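Transcriptional regulator (NtrC family) (Aquifex aeolicus, PDB 3DZD) probably activates transcription by sigma54 RNA polymerase as an AAA+ ATPase whose activity is governed by a response-regulator receiver domain. Local coordinates at residues Q192-F200 and L234-V245. Sequence-based numbering, arbitrary orientation.
Sequences QELAESELF and LDQRVQAKLLRV
K241 lies across one face of the F200 ring. K241 CE stands 3.7 Å from the centroid of the F200 ring, a CH-pi contact. K241 NZ lies over the same face, 4.1 Å from the F200 centroid and 19° off the ring normal, the geometry of a cation-pi interaction. Bends at chi3 and chi4 fold the end of the lysine over the ring; K241 NZ remains 4.0 Å from E196 OE2, beyond a salt bridge. The paired charge of E196 is instead R237: E196 OE1 meets R237 NH1 at 2.7 Å, at the edge of the guanidinium. CG of E196 is anti to the backbone N (chi1 176°) and the chain beyond is extended, which carries the carboxylate out to the arginine. A water donates weakly to E196 OE1 and D235 OD2, linking the two carboxylates. Buried side chains complete the interface: L199 CD1 packs on V238 CG1 at 4.0 Å. V245 CG2 approaches F200 CE1 obliquely at 3.8 Å. L218 of helix 217-220 touches both F200 and V245, while L185 of strand 182-186 lies against L199. The axes of the segments 195-200 and 236-245 run 20° from parallel and come within 10.4 Å, joined through side chains without a direct hydrogen bond. Such helix-on-helix packing beside a parallel sheet of order 2-3-4-1-5 belongs to the P-loop alpha/beta core of the AAA+ sigma54-interaction domain.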
loop_
_atom_site.group_PDB
_atom_site.type_symbol
_atom_site.label_atom_id
_atom_site.label_comp_id
_atom_site.label_asym_id
_atom_site.label_seq_id
_atom_site.Cartn_x
_atom_site.Cartn_y
_atom_site.Cartn_z
ATOM N N GLN A 192 -24.876 9.723 -7.173
ATOM C CA GLN A 192 -25.139 9.805 -8.605
ATOM C C GLN A 192 -23.982 10.369 -9.418
ATOM O O GLN A 192 -23.528 9.748 -10.378
ATOM C CB GLN A 192 -26.382 10.659 -8.860
ATOM C CG GLN A 192 -27.619 10.198 -8.120
ATOM C CD GLN A 192 -28.815 11.084 -8.397
ATOM O OE1 GLN A 192 -28.670 12.211 -8.874
ATOM N NE2 GLN A 192 -30.007 10.580 -8.101
ATOM N N GLU A 193 -23.506 11.546 -9.028
ATOM C CA GLU A 193 -22.586 12.300 -9.872
ATOM C C GLU A 193 -21.222 12.580 -9.243
ATOM O O GLU A 193 -20.389 13.265 -9.836
ATOM C CB GLU A 193 -23.254 13.592 -10.351
ATOM C CG GLU A 193 -24.319 13.349 -11.416
ATOM C CD GLU A 193 -25.460 14.343 -11.352
ATOM O OE1 GLU A 193 -25.500 15.144 -10.395
ATOM O OE2 GLU A 193 -26.323 14.317 -12.257
ATOM N N LEU A 194 -20.997 12.047 -8.048
ATOM C CA LEU A 194 -19.656 12.030 -7.472
ATOM C C LEU A 194 -18.772 11.041 -8.227
ATOM O O LEU A 194 -17.545 11.077 -8.127
ATOM C CB LEU A 194 -19.705 11.664 -5.991
ATOM C CG LEU A 194 -19.339 12.777 -5.005
ATOM C CD1 LEU A 194 -20.292 13.972 -5.107
ATOM C CD2 LEU A 194 -19.286 12.235 -3.576
ATOM N N ALA A 195 -19.414 10.157 -8.981
ATOM C CA ALA A 195 -18.708 9.167 -9.779
ATOM C C ALA A 195 -17.747 9.834 -10.758
ATOM O O ALA A 195 -16.557 9.533 -10.760
ATOM C CB ALA A 195 -19.695 8.280 -10.520
ATOM N N GLU A 196 -18.264 10.743 -11.580
ATOM C CA GLU A 196 -17.437 11.440 -12.564
ATOM C C GLU A 196 -16.217 12.104 -11.925
ATOM O O GLU A 196 -15.200 12.320 -12.584
ATOM C CB GLU A 196 -18.260 12.479 -13.326
ATOM C CG GLU A 196 -17.448 13.315 -14.305
ATOM C CD GLU A 196 -18.318 14.186 -15.190
ATOM O OE1 GLU A 196 -19.558 14.129 -15.049
ATOM O OE2 GLU A 196 -17.762 14.930 -16.027
ATOM N N SER A 197 -16.325 12.422 -10.642
ATOM C CA SER A 197 -15.233 13.051 -9.913
ATOM C C SER A 197 -14.249 12.016 -9.384
ATOM O O SER A 197 -13.039 12.240 -9.372
ATOM C CB SER A 197 -15.785 13.871 -8.748
ATOM O OG SER A 197 -14.788 14.092 -7.767
ATOM N N GLU A 198 -14.778 10.890 -8.929
ATOM C CA GLU A 198 -13.950 9.800 -8.432
ATOM C C GLU A 198 -13.034 9.281 -9.528
ATOM O O GLU A 198 -11.893 8.902 -9.273
ATOM C CB GLU A 198 -14.833 8.660 -7.925
ATOM C CG GLU A 198 -15.455 8.934 -6.586
ATOM C CD GLU A 198 -14.430 8.913 -5.481
ATOM O OE1 GLU A 198 -13.912 7.815 -5.180
ATOM O OE2 GLU A 198 -14.142 9.992 -4.913
ATOM N N LEU A 199 -13.549 9.266 -10.751
ATOM C CA LEU A 199 -12.816 8.729 -11.886
ATOM C C LEU A 199 -11.793 9.721 -12.424
ATOM O O LEU A 199 -10.629 9.373 -12.638
ATOM C CB LEU A 199 -13.783 8.360 -13.018
ATOM C CG LEU A 199 -14.409 6.968 -13.044
ATOM C CD1 LEU A 199 -15.265 6.795 -14.298
ATOM C CD2 LEU A 199 -13.333 5.900 -12.989
ATOM N N PHE A 200 -12.242 10.951 -12.655
ATOM C CA PHE A 200 -11.444 11.947 -13.367
ATOM C C PHE A 200 -10.636 12.862 -12.453
ATOM O O PHE A 200 -9.733 13.558 -12.903
ATOM C CB PHE A 200 -12.340 12.776 -14.286
ATOM C CG PHE A 200 -12.933 11.984 -15.409
ATOM C CD1 PHE A 200 -12.233 11.806 -16.591
ATOM C CD2 PHE A 200 -14.178 11.398 -15.276
ATOM C CE1 PHE A 200 -12.769 11.066 -17.625
ATOM C CE2 PHE A 200 -14.721 10.655 -16.305
ATOM C CZ PHE A 200 -14.016 10.487 -17.483
ATOM N N LEU A 234 -23.658 3.560 -13.800
ATOM C CA LEU A 234 -23.033 4.814 -14.213
ATOM C C LEU A 234 -23.996 5.692 -14.999
ATOM O O LEU A 234 -24.698 5.202 -15.886
ATOM C CB LEU A 234 -21.799 4.546 -15.083
ATOM C CG LEU A 234 -20.509 4.061 -14.437
ATOM C CD1 LEU A 234 -19.463 3.814 -15.513
ATOM C CD2 LEU A 234 -20.012 5.067 -13.418
ATOM N N ASP A 235 -24.002 6.987 -14.689
ATOM C CA ASP A 235 -24.744 7.971 -15.471
ATOM C C ASP A 235 -24.438 7.770 -16.946
ATOM O O ASP A 235 -23.330 7.383 -17.304
ATOM C CB ASP A 235 -24.336 9.394 -15.072
ATOM C CG ASP A 235 -24.645 9.712 -13.616
ATOM O OD1 ASP A 235 -25.102 8.810 -12.882
ATOM O OD2 ASP A 235 -24.427 10.872 -13.205
ATOM N N GLN A 236 -25.408 8.039 -17.810
ATOM C CA GLN A 236 -25.158 7.907 -19.238
ATOM C C GLN A 236 -24.236 9.024 -19.706
ATOM O O GLN A 236 -23.799 9.053 -20.858
ATOM C CB GLN A 236 -26.461 7.885 -20.035
ATOM C CG GLN A 236 -26.285 7.353 -21.449
ATOM C CD GLN A 236 -27.320 6.307 -21.810
ATOM O OE1 GLN A 236 -28.194 5.982 -21.005
ATOM N NE2 GLN A 236 -27.221 5.766 -23.019
ATOM N N ARG A 237 -23.935 9.936 -18.790
ATOM C CA ARG A 237 -22.970 10.993 -19.042
ATOM C C ARG A 237 -21.563 10.472 -18.790
ATOM O O ARG A 237 -20.657 10.685 -19.597
ATOM C CB ARG A 237 -23.256 12.200 -18.143
ATOM C CG ARG A 237 -22.302 13.356 -18.354
ATOM C CD ARG A 237 -22.956 14.692 -18.023
ATOM N NE ARG A 237 -22.192 15.800 -18.587
ATOM C CZ ARG A 237 -21.062 16.252 -18.058
ATOM N NH1 ARG A 237 -20.581 15.690 -16.957
ATOM N NH2 ARG A 237 -20.413 17.257 -18.627
ATOM N N VAL A 238 -21.396 9.790 -17.657
ATOM C CA VAL A 238 -20.135 9.144 -17.309
ATOM C C VAL A 238 -19.786 8.053 -18.325
ATOM O O VAL A 238 -18.651 7.980 -18.796
ATOM C CB VAL A 238 -20.201 8.522 -15.910
ATOM C CG1 VAL A 238 -18.814 8.109 -15.450
ATOM C CG2 VAL A 238 -20.822 9.495 -14.924
ATOM N N GLN A 239 -20.772 7.219 -18.665
ATOM C CA GLN A 239 -20.598 6.161 -19.656
ATOM C C GLN A 239 -19.949 6.707 -20.908
ATOM O O GLN A 239 -19.036 6.100 -21.463
ATOM C CB GLN A 239 -21.939 5.516 -20.025
ATOM C CG GLN A 239 -22.573 4.729 -18.888
ATOM C CD GLN A 239 -23.915 4.125 -19.256
ATOM O OE1 GLN A 239 -24.189 3.854 -20.420
ATOM N NE2 GLN A 239 -24.756 3.906 -18.252
ATOM N N ALA A 240 -20.435 7.852 -21.360
ATOM C CA ALA A 240 -19.937 8.457 -22.587
ATOM C C ALA A 240 -18.490 8.906 -22.410
ATOM O O ALA A 240 -17.636 8.640 -23.255
ATOM C CB ALA A 240 -20.813 9.625 -22.981
ATOM N N LYS A 241 -18.224 9.585 -21.300
ATOM C CA LYS A 241 -16.878 10.036 -20.971
ATOM C C LYS A 241 -15.895 8.873 -20.842
ATOM O O LYS A 241 -14.798 8.917 -21.389
ATOM C CB LYS A 241 -16.905 10.856 -19.681
ATOM C CG LYS A 241 -17.634 12.188 -19.827
ATOM C CD LYS A 241 -17.649 12.958 -18.516
ATOM C CE LYS A 241 -16.238 13.178 -17.990
ATOM N NZ LYS A 241 -15.363 13.801 -19.025
ATOM N N LEU A 242 -16.298 7.843 -20.103
ATOM C CA LEU A 242 -15.494 6.644 -19.927
ATOM C C LEU A 242 -15.166 6.036 -21.288
ATOM O O LEU A 242 -14.040 5.611 -21.538
ATOM C CB LEU A 242 -16.252 5.635 -19.063
ATOM C CG LEU A 242 -15.586 4.294 -18.741
ATOM C CD1 LEU A 242 -14.265 4.505 -18.017
ATOM C CD2 LEU A 242 -16.517 3.403 -17.901
ATOM N N LEU A 243 -16.161 6.006 -22.169
ATOM C CA LEU A 243 -15.976 5.477 -23.507
ATOM C C LEU A 243 -14.840 6.219 -24.218
ATOM O O LEU A 243 -13.923 5.605 -24.769
ATOM C CB LEU A 243 -17.268 5.603 -24.314
ATOM C CG LEU A 243 -17.136 5.130 -25.760
ATOM C CD1 LEU A 243 -16.828 3.633 -25.813
ATOM C CD2 LEU A 243 -18.385 5.456 -26.546
ATOM N N ARG A 244 -14.908 7.545 -24.191
ATOM C CA ARG A 244 -13.919 8.378 -24.857
ATOM C C ARG A 244 -12.506 8.130 -24.328
ATOM O O ARG A 244 -11.525 8.267 -25.065
ATOM C CB ARG A 244 -14.294 9.857 -24.734
ATOM C CG ARG A 244 -13.349 10.782 -25.468
ATOM C CD ARG A 244 -14.039 12.082 -25.845
ATOM N NE ARG A 244 -13.158 12.981 -26.587
ATOM C CZ ARG A 244 -12.690 12.730 -27.807
ATOM N NH1 ARG A 244 -13.002 11.593 -28.423
ATOM N NH2 ARG A 244 -11.897 13.611 -28.406
ATOM N N VAL A 245 -12.412 7.762 -23.052
ATOM C CA VAL A 245 -11.131 7.396 -22.446
ATOM C C VAL A 245 -10.627 6.057 -22.986
ATOM O O VAL A 245 -9.458 5.920 -23.342
ATOM C CB VAL A 245 -11.223 7.352 -20.906
ATOM C CG1 VAL A 245 -10.039 6.602 -20.312
ATOM C CG2 VAL A 245 -11.310 8.773 -20.339
HETATM O O HOH W 1 -22.644 12.943 -15.076
#